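Local structure of rRNA adenine N-6-methyltransferase (6NVM) at residues K57-I62 with G82-E87; E133-V138 with L154-I159; T161-T166 with I215-R220. The protein dimethylates N6 of a specific adenine in 23S rRNA with S-adenosyl-L-methionine as methyl donor, lowering ribosome affinity for macrolide, lincosamide and streptogramin B antibiotics. All blocks are in the same frame, centred on the assembly; numbering follows the deposited sequence.

Contact 1. Residues K57-I62 with G82-E87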
loop_
_atom_site.group_PDB
_atom_site.type_symbol
_atom_site.label_atom_id
_atom_site.label_comp_id
_atom_site.label_asym_id
_atom_site.label_seq_id
_atom_site.Cartn_x
_atom_site.Cartn_y
_atom_site.Cartn_z
ATOM N N LYS A 57 -2.320 -22.476 -0.168
ATOM C CA LYS A 57 -1.869 -21.916 -1.439
ATOM C C LYS A 57 -1.819 -20.395 -1.381
ATOM O O LYS A 57 -0.889 -19.776 -1.910
ATOM C CB LYS A 57 -2.787 -22.385 -2.567
ATOM C CG LYS A 57 -2.434 -21.825 -3.941
ATOM C CD LYS A 57 -3.431 -22.287 -4.997
ATOM C CE LYS A 57 -3.117 -21.695 -6.363
ATOM N NZ LYS A 57 -4.107 -22.114 -7.396
ATOM N N THR A 58 -2.810 -19.775 -0.749
ATOM C CA THR A 58 -2.807 -18.321 -0.633
ATOM C C THR A 58 -1.693 -17.853 0.290
ATOM O O THR A 58 -1.012 -16.862 0.002
ATOM C CB THR A 58 -4.163 -17.844 -0.128
ATOM O OG1 THR A 58 -5.186 -18.380 -0.976
ATOM C CG2 THR A 58 -4.237 -16.324 -0.134
ATOM N N ILE A 59 -1.489 -18.556 1.404
ATOM C CA ILE A 59 -0.415 -18.196 2.325
ATOM C C ILE A 59 0.931 -18.212 1.605
ATOM O O ILE A 59 1.740 -17.286 1.748
ATOM C CB ILE A 59 -0.447 -19.137 3.546
ATOM C CG1 ILE A 59 -1.688 -18.812 4.389
ATOM C CG2 ILE A 59 0.829 -19.012 4.386
ATOM C CD1 ILE A 59 -1.929 -19.749 5.557
ATOM N N ALA A 60 1.184 -19.249 0.806
ATOM C CA ALA A 60 2.433 -19.311 0.050
ATOM C C ALA A 60 2.523 -18.166 -0.952
ATOM O O ALA A 60 3.601 -17.602 -1.172
ATOM C CB ALA A 60 2.548 -20.658 -0.665
ATOM N N ARG A 61 1.392 -17.804 -1.561
ATOM C CA ARG A 61 1.365 -16.691 -2.504
ATOM C C ARG A 61 1.758 -15.384 -1.826
ATOM O O ARG A 61 2.510 -14.580 -2.392
ATOM C CB ARG A 61 -0.034 -16.587 -3.116
ATOM C CG ARG A 61 -0.197 -15.518 -4.171
ATOM C CD ARG A 61 0.514 -15.905 -5.445
ATOM N NE ARG A 61 0.199 -14.990 -6.536
ATOM C CZ ARG A 61 0.810 -14.995 -7.714
ATOM N NH1 ARG A 61 1.782 -15.868 -7.958
ATOM N NH2 ARG A 61 0.455 -14.123 -8.647
ATOM N N ILE A 62 1.267 -15.159 -0.606
ATOM C CA ILE A 62 1.641 -13.964 0.142
ATOM C C ILE A 62 3.148 -13.930 0.367
ATOM O O ILE A 62 3.806 -12.905 0.142
ATOM C CB ILE A 62 0.871 -13.909 1.474
ATOM C CG1 ILE A 62 -0.634 -13.820 1.205
ATOM C CG2 ILE A 62 1.347 -12.733 2.319
ATOM C CD1 ILE A 62 -1.493 -14.109 2.417
ATOM N N GLY A 82 0.050 -18.142 12.667
ATOM C CA GLY A 82 1.485 -18.190 12.499
ATOM C C GLY A 82 2.001 -19.084 11.387
ATOM O O GLY A 82 3.221 -19.232 11.263
ATOM N N LEU A 83 1.131 -19.687 10.575
ATOM C CA LEU A 83 1.626 -20.460 9.439
ATOM C C LEU A 83 2.324 -19.551 8.435
ATOM O O LEU A 83 3.420 -19.863 7.954
ATOM C CB LEU A 83 0.487 -21.229 8.770
ATOM C CG LEU A 83 0.867 -21.975 7.485
ATOM C CD1 LEU A 83 2.032 -22.948 7.693
ATOM C CD2 LEU A 83 -0.342 -22.707 6.925
ATOM N N LEU A 84 1.712 -18.410 8.116
ATOM C CA LEU A 84 2.387 -17.444 7.260
ATOM C C LEU A 84 3.725 -17.032 7.861
ATOM O O LEU A 84 4.720 -16.885 7.141
ATOM C CB LEU A 84 1.493 -16.223 7.038
ATOM C CG LEU A 84 2.127 -15.035 6.310
ATOM C CD1 LEU A 84 2.661 -15.455 4.955
ATOM C CD2 LEU A 84 1.118 -13.897 6.175
ATOM N N THR A 85 3.766 -16.832 9.180
ATOM C CA THR A 85 5.013 -16.428 9.825
ATOM C C THR A 85 6.130 -17.427 9.536
ATOM O O THR A 85 7.278 -17.036 9.295
ATOM C CB THR A 85 4.800 -16.296 11.334
ATOM O OG1 THR A 85 3.559 -15.625 11.592
ATOM C CG2 THR A 85 5.944 -15.519 11.963
ATOM N N ARG A 86 5.810 -18.721 9.563
ATOM C CA ARG A 86 6.808 -19.748 9.261
ATOM C C ARG A 86 7.333 -19.608 7.839
ATOM O O ARG A 86 8.541 -19.734 7.589
ATOM C CB ARG A 86 6.200 -21.137 9.448
ATOM C CG ARG A 86 5.693 -21.447 10.854
ATOM C CD ARG A 86 4.876 -22.741 10.861
ATOM N NE ARG A 86 4.080 -22.900 12.080
ATOM C CZ ARG A 86 4.422 -23.640 13.127
ATOM N NH1 ARG A 86 5.557 -24.331 13.136
ATOM N NH2 ARG A 86 3.609 -23.706 14.175
ATOM N N GLU A 87 6.438 -19.349 6.886
ATOM C CA GLU A 87 6.860 -19.259 5.495
ATOM C C GLU A 87 7.651 -17.987 5.225
ATOM O O GLU A 87 8.568 -17.997 4.394
ATOM C CB GLU A 87 5.639 -19.383 4.589
ATOM C CG GLU A 87 4.955 -20.731 4.823
ATOM C CD GLU A 87 3.972 -21.125 3.749
ATOM O OE1 GLU A 87 4.030 -20.552 2.637
ATOM O OE2 GLU A 87 3.141 -22.022 4.029
#
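I59 of helix 56-65 faces L83, L84 and E87 at the N-terminal end of helix 83-89, the helix that follows strand 73-77 in the class I methyltransferase fold. The short axes pass 9.3 Å apart at a crossing angle of -43°, and I59 and L84 have the nearest CA atoms.

Apolar packing carries most of the contact, and the two branches of I59 divide the work. With CG1 beside the backbone N (chi1 -70°) and the chain extended, CD1 reaches to L83, 3.6 Å from L83 CD2. CG2, anti to the backbone N, presses on the helix backbone instead, 3.6 Å from L84 CA, and also meets L84 CB. One turn on, I62 rests CG2 against both methyls of L84, its side chain crossing that of L84 at about a right angle. I62 also touches L53, a residue predicted to bind S-adenosyl-L-methionine, and I215 of strand 213-220.

The remaining approach is polar against apolar. The E87 side chain, extended beyond CG, crosses I59 at about a right angle and brings its carboxylate against I59 and A60. Its CD and OE2 lie against I59 CG2. The other oxygen, E87 OE1, stands 3.3 Å from A60 CA and 3.6 Å from A60 CB.

Contact 2. Residues E133-V138 with L154-I159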
loop_
_atom_site.group_PDB
_atom_site.type_symbol
_atom_site.label_atom_id
_atom_site.label_comp_id
_atom_site.label_asym_id
_atom_site.label_seq_id
_atom_site.Cartn_x
_atom_site.Cartn_y
_atom_site.Cartn_z
ATOM N N GLU A 133 16.789 0.244 8.985
ATOM C CA GLU A 133 17.450 -0.454 7.890
ATOM C C GLU A 133 16.372 -0.908 6.915
ATOM O O GLU A 133 15.185 -0.894 7.268
ATOM C CB GLU A 133 18.253 -1.651 8.408
ATOM C CG GLU A 133 17.406 -2.652 9.195
ATOM C CD GLU A 133 18.149 -3.934 9.542
ATOM O OE1 GLU A 133 18.950 -4.414 8.713
ATOM O OE2 GLU A 133 17.924 -4.467 10.649
ATOM N N PRO A 134 16.725 -1.306 5.694
ATOM C CA PRO A 134 15.701 -1.792 4.764
ATOM C C PRO A 134 14.952 -2.975 5.360
ATOM O O PRO A 134 15.525 -3.801 6.074
ATOM C CB PRO A 134 16.503 -2.189 3.519
ATOM C CG PRO A 134 17.774 -1.412 3.618
ATOM C CD PRO A 134 18.067 -1.308 5.086
ATOM N N PHE A 135 13.656 -3.045 5.072
ATOM C CA PHE A 135 12.819 -4.104 5.618
ATOM C C PHE A 135 11.574 -4.229 4.757
ATOM O O PHE A 135 11.294 -3.384 3.904
ATOM C CB PHE A 135 12.440 -3.824 7.076
ATOM C CG PHE A 135 11.377 -2.767 7.230
ATOM C CD1 PHE A 135 11.695 -1.430 7.100
ATOM C CD2 PHE A 135 10.060 -3.119 7.500
ATOM C CE1 PHE A 135 10.715 -0.444 7.232
ATOM C CE2 PHE A 135 9.075 -2.141 7.637
ATOM C CZ PHE A 135 9.412 -0.802 7.500
ATOM N N ALA A 136 10.835 -5.309 4.990
ATOM C CA ALA A 136 9.549 -5.536 4.359
ATOM C C ALA A 136 8.483 -5.699 5.430
ATOM O O ALA A 136 8.753 -6.197 6.525
ATOM C CB ALA A 136 9.581 -6.778 3.462
ATOM N N PHE A 137 7.268 -5.259 5.108
ATOM C CA PHE A 137 6.108 -5.463 5.963
ATOM C C PHE A 137 5.174 -6.465 5.306
ATOM O O PHE A 137 4.941 -6.400 4.097
ATOM C CB PHE A 137 5.345 -4.155 6.207
ATOM C CG PHE A 137 4.031 -4.359 6.892
ATOM C CD1 PHE A 137 3.971 -4.497 8.268
ATOM C CD2 PHE A 137 2.861 -4.448 6.167
ATOM C CE1 PHE A 137 2.767 -4.697 8.912
ATOM C CE2 PHE A 137 1.643 -4.644 6.810
ATOM C CZ PHE A 137 1.602 -4.767 8.185
ATOM N N VAL A 138 4.645 -7.386 6.107
ATOM C CA VAL A 138 3.600 -8.310 5.675
ATOM C C VAL A 138 2.507 -8.301 6.729
ATOM O O VAL A 138 2.800 -8.323 7.928
ATOM C CB VAL A 138 4.144 -9.741 5.474
ATOM C CG1 VAL A 138 3.028 -10.685 5.062
ATOM C CG2 VAL A 138 5.246 -9.751 4.439
ATOM N N LEU A 154 3.658 3.847 4.366
ATOM C CA LEU A 154 4.061 4.984 3.545
ATOM C C LEU A 154 5.049 5.879 4.273
ATOM O O LEU A 154 5.907 6.501 3.637
ATOM C CB LEU A 154 2.839 5.799 3.132
ATOM C CG LEU A 154 1.882 5.096 2.174
ATOM C CD1 LEU A 154 0.619 5.926 2.019
ATOM C CD2 LEU A 154 2.547 4.867 0.819
ATOM N N GLU A 155 4.962 5.945 5.599
ATOM C CA GLU A 155 5.805 6.848 6.368
ATOM C C GLU A 155 7.123 6.222 6.819
ATOM O O GLU A 155 7.971 6.937 7.358
ATOM C CB GLU A 155 5.029 7.364 7.584
ATOM C CG GLU A 155 3.840 8.253 7.194
ATOM C CD GLU A 155 3.380 9.160 8.322
ATOM O OE1 GLU A 155 4.250 9.680 9.056
ATOM O OE2 GLU A 155 2.153 9.355 8.474
ATOM N N ALA A 156 7.327 4.927 6.601
ATOM C CA ALA A 156 8.579 4.279 6.979
ATOM C C ALA A 156 9.633 4.508 5.900
ATOM O O ALA A 156 9.541 3.917 4.821
ATOM C CB ALA A 156 8.360 2.785 7.198
ATOM N N PRO A 157 10.651 5.338 6.141
ATOM C CA PRO A 157 11.538 5.733 5.036
ATOM C C PRO A 157 12.395 4.607 4.476
ATOM O O PRO A 157 12.858 4.734 3.336
ATOM C CB PRO A 157 12.406 6.838 5.654
ATOM C CG PRO A 157 12.352 6.601 7.116
ATOM C CD PRO A 157 10.987 6.038 7.394
ATOM N N THR A 158 12.631 3.526 5.221
ATOM C CA THR A 158 13.482 2.437 4.746
ATOM C C THR A 158 12.701 1.236 4.227
ATOM O O THR A 158 13.317 0.231 3.857
ATOM C CB THR A 158 14.425 1.952 5.855
ATOM O OG1 THR A 158 13.667 1.272 6.858
ATOM C CG2 THR A 158 15.202 3.110 6.491
ATOM N N ILE A 159 11.371 1.297 4.195
ATOM C CA ILE A 159 10.606 0.144 3.742
ATOM C C ILE A 159 10.919 -0.124 2.277
ATOM O O ILE A 159 11.160 0.804 1.490
ATOM C CB ILE A 159 9.100 0.361 3.962
ATOM C CG1 ILE A 159 8.341 -0.958 3.819
ATOM C CG2 ILE A 159 8.533 1.383 2.974
ATOM C CD1 ILE A 159 6.916 -0.908 4.346
#
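The turn that leads out of helix 146-155 into strand 159-167 packs here against the start of strand 135-140, with T158, I159 and A156 gathered round the F135 ring. The T158 hydroxyl supplies the polar link: OG1 donates to E133 O at 2.7 Å, approaching from above the carbonyl plane, 59° out of it. The chi1 of 70° sets OG1 between the backbone N and carbonyl carbon of T158, turned to the 133-138 segment. P131 O also lies within hydrogen-bonding distance of this hydroxyl, whose single proton the two carbonyls would have to share. At the other end of E133, the carboxylate forms a salt bridge with R93.

F135 is met at its edge and over one face. T158 OG1 and A156 CB lie at the edge, in the ring plane, with A156 CB 3.8 Å from F135 CZ. I159 comes over the face: its CG1 is 4.2 Å from the ring centroid, a CH-pi contact offset toward the rim, while I159 CB touches CE1 and CZ.

The contact joins the start of the first strand to the turn entering the second in a beta-alpha-beta crossover, strand 135-140, helix 146-155 and strand 159-167, whose two strands are parallel neighbours. F135 and I159 form the parallel bridge, their CA atoms 5.1 Å apart, with the F135 and I159 side chains on the same face of the sheet. A type I turn from A156 to I159 brings the chain into this register. Beside the bridge, P134 CA makes a CA-H...O contact with T158 O at 3.3 Å, nearly straight at 164°. Farther along the strand, I159 CD1 lies 4.1 Å from F137 CB.

Contact 3. Residues T161-T166 with I215-R220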
loop_
_atom_site.group_PDB
_atom_site.type_symbol
_atom_site.label_atom_id
_atom_site.label_comp_id
_atom_site.label_asym_id
_atom_site.label_seq_id
_atom_site.Cartn_x
_atom_site.Cartn_y
_atom_site.Cartn_z
ATOM N N THR A 161 9.024 -3.177 0.543
ATOM C CA THR A 161 7.712 -3.615 0.103
ATOM C C THR A 161 6.798 -3.794 1.301
ATOM O O THR A 161 7.249 -4.062 2.421
ATOM C CB THR A 161 7.772 -4.941 -0.664
ATOM O OG1 THR A 161 8.152 -5.988 0.237
ATOM C CG2 THR A 161 8.762 -4.847 -1.801
ATOM N N ALA A 162 5.502 -3.640 1.047
ATOM C CA ALA A 162 4.465 -3.920 2.027
ATOM C C ALA A 162 3.432 -4.791 1.335
ATOM O O ALA A 162 2.852 -4.383 0.324
ATOM C CB ALA A 162 3.827 -2.640 2.568
ATOM N N THR A 163 3.225 -5.992 1.861
ATOM C CA THR A 163 2.290 -6.956 1.301
ATOM C C THR A 163 1.171 -7.135 2.314
ATOM O O THR A 163 1.430 -7.490 3.469
ATOM C CB THR A 163 2.992 -8.281 1.005
ATOM O OG1 THR A 163 4.065 -8.047 0.086
ATOM C CG2 THR A 163 2.031 -9.290 0.394
ATOM N N MET A 164 -0.066 -6.903 1.883
ATOM C CA MET A 164 -1.187 -6.825 2.805
ATOM C C MET A 164 -2.377 -7.592 2.259
ATOM O O MET A 164 -2.672 -7.531 1.061
ATOM C CB MET A 164 -1.594 -5.367 3.052
ATOM C CG MET A 164 -0.591 -4.588 3.867
ATOM S SD MET A 164 -0.910 -2.815 3.818
ATOM C CE MET A 164 -0.358 -2.414 2.163
ATOM N N VAL A 165 -3.054 -8.309 3.153
ATOM C CA VAL A 165 -4.359 -8.891 2.881
ATOM C C VAL A 165 -5.386 -7.919 3.444
ATOM O O VAL A 165 -5.387 -7.642 4.651
ATOM C CB VAL A 165 -4.505 -10.281 3.516
ATOM C CG1 VAL A 165 -5.893 -10.851 3.240
ATOM C CG2 VAL A 165 -3.427 -11.208 3.005
ATOM N N THR A 166 -6.236 -7.381 2.574
ATOM C CA THR A 166 -7.249 -6.401 2.951
ATOM C C THR A 166 -8.598 -6.837 2.395
ATOM O O THR A 166 -8.705 -7.819 1.660
ATOM C CB THR A 166 -6.896 -5.001 2.429
ATOM O OG1 THR A 166 -7.048 -4.963 1.001
ATOM C CG2 THR A 166 -5.464 -4.633 2.790
ATOM N N ILE A 215 -5.006 -9.580 -1.895
ATOM C CA ILE A 215 -3.609 -9.274 -1.623
ATOM C C ILE A 215 -3.237 -8.060 -2.455
ATOM O O ILE A 215 -3.446 -8.048 -3.675
ATOM C CB ILE A 215 -2.687 -10.460 -1.951
ATOM C CG1 ILE A 215 -3.109 -11.701 -1.164
ATOM C CG2 ILE A 215 -1.239 -10.098 -1.635
ATOM C CD1 ILE A 215 -2.464 -12.974 -1.656
ATOM N N MET A 216 -2.694 -7.042 -1.800
ATOM C CA MET A 216 -2.158 -5.873 -2.477
ATOM C C MET A 216 -0.750 -5.620 -1.957
ATOM O O MET A 216 -0.394 -6.027 -0.847
ATOM C CB MET A 216 -3.043 -4.632 -2.261
ATOM C CG MET A 216 -3.159 -4.174 -0.816
ATOM S SD MET A 216 -4.105 -2.640 -0.638
ATOM C CE MET A 216 -3.052 -1.483 -1.501
ATOM N N ARG A 217 0.050 -4.939 -2.772
ATOM C CA ARG A 217 1.446 -4.693 -2.449
ATOM C C ARG A 217 1.818 -3.256 -2.777
ATOM O O ARG A 217 1.434 -2.731 -3.823
ATOM C CB ARG A 217 2.360 -5.662 -3.214
ATOM C CG ARG A 217 3.853 -5.456 -2.982
ATOM C CD ARG A 217 4.663 -6.573 -3.645
ATOM N NE ARG A 217 4.338 -6.695 -5.065
ATOM C CZ ARG A 217 4.700 -7.713 -5.836
ATOM N NH1 ARG A 217 5.404 -8.718 -5.336
ATOM N NH2 ARG A 217 4.352 -7.730 -7.114
ATOM N N LEU A 218 2.542 -2.625 -1.859
ATOM C CA LEU A 218 3.242 -1.372 -2.112
ATOM C C LEU A 218 4.722 -1.667 -2.302
ATOM O O LEU A 218 5.298 -2.474 -1.570
ATOM C CB LEU A 218 3.076 -0.388 -0.950
ATOM C CG LEU A 218 1.674 -0.098 -0.431
ATOM C CD1 LEU A 218 1.738 0.961 0.666
ATOM C CD2 LEU A 218 0.781 0.349 -1.558
ATOM N N ARG A 219 5.340 -1.020 -3.286
ATOM C CA ARG A 219 6.785 -1.079 -3.469
ATOM C C ARG A 219 7.312 0.346 -3.450
ATOM O O ARG A 219 6.885 1.174 -4.260
ATOM C CB ARG A 219 7.174 -1.770 -4.782
ATOM C CG ARG A 219 6.467 -3.101 -5.026
ATOM C CD ARG A 219 6.954 -3.791 -6.302
ATOM N NE ARG A 219 8.312 -4.297 -6.134
ATOM C CZ ARG A 219 9.415 -3.658 -6.508
ATOM N NH1 ARG A 219 9.345 -2.476 -7.108
ATOM N NH2 ARG A 219 10.599 -4.210 -6.281
ATOM N N ARG A 220 8.232 0.631 -2.530
ATOM C CA ARG A 220 8.904 1.923 -2.531
ATOM C C ARG A 220 9.918 1.952 -3.668
ATOM O O ARG A 220 10.822 1.110 -3.720
ATOM C CB ARG A 220 9.590 2.176 -1.191
ATOM C CG ARG A 220 10.040 3.624 -1.015
ATOM C CD ARG A 220 10.633 3.863 0.352
ATOM N NE ARG A 220 11.953 3.254 0.466
ATOM C CZ ARG A 220 13.062 3.767 -0.059
ATOM N NH1 ARG A 220 13.019 4.902 -0.745
ATOM N NH2 ARG A 220 14.220 3.138 0.103
#
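M216 and T166 meet because a chi1 of 63° puts M216 CG between its backbone N and carbonyl carbon, and SD ends beside the threonine, 4.1 Å from T166 OG1. L218 takes the other course, with CG beside the backbone N (chi1 -51°); in one of the two conformers of M164, its CE lies 4.0 Å from L218 CG. A162, whose CB meets L218 CB, makes one face of the pair with M164, M216 and L218, packed under helices 146-155 and 168-175.

Strands 159-167 and 213-220 run antiparallel in the mixed seven-stranded sheet, order 3-2-1-4-5-7-6, of the Rossmann-like methyltransferase fold. A162 with L218 and M164 with M216 are hydrogen-bonded pairs. Within the second, M164 N to M216 O is 2.9 Å, and both of its bonds run nearly along the C=O axis. In the first, L218 N is 2.8 Å from A162 O, in the carbonyl plane, whereas A162 N is tilted 17° from that of L218.

The opposite face, turned to helix 56-65, carries the non-hydrogen-bonded pairs. T163 and R217 lie side by side, T163 OG1 against the aliphatic part of the arginine; R217 continues to a salt bridge with E195 and a hydrogen bond to T65 O. Next along, T163 CG2 touches I215 CG2 at 3.9 Å, and V165 CG2 lies against I215 CG1.

Contacts 2 and 3 share the central sheet, their centres about 11 Å apart: strand 159-167 pairs with 135-140 on one side and 213-220 on the other. Backbone joins them through T163 N and F137 O at 2.8 Å, and R220 NE reaches I159 O at 2.8 Å. Contact 1 lies against the sheet, about 14 Å from contact 3 and 20 Å from contact 2 between centres. I62 is the common piece: its CD1 is 3.5 Å from V165 CG2, and its CG2 is 3.8 Å from V138 CG1. The V165 side chain is also about 4 Å from that of A140, so contacts 1 and 3 meet beside the predicted S-adenosyl-L-methionine site.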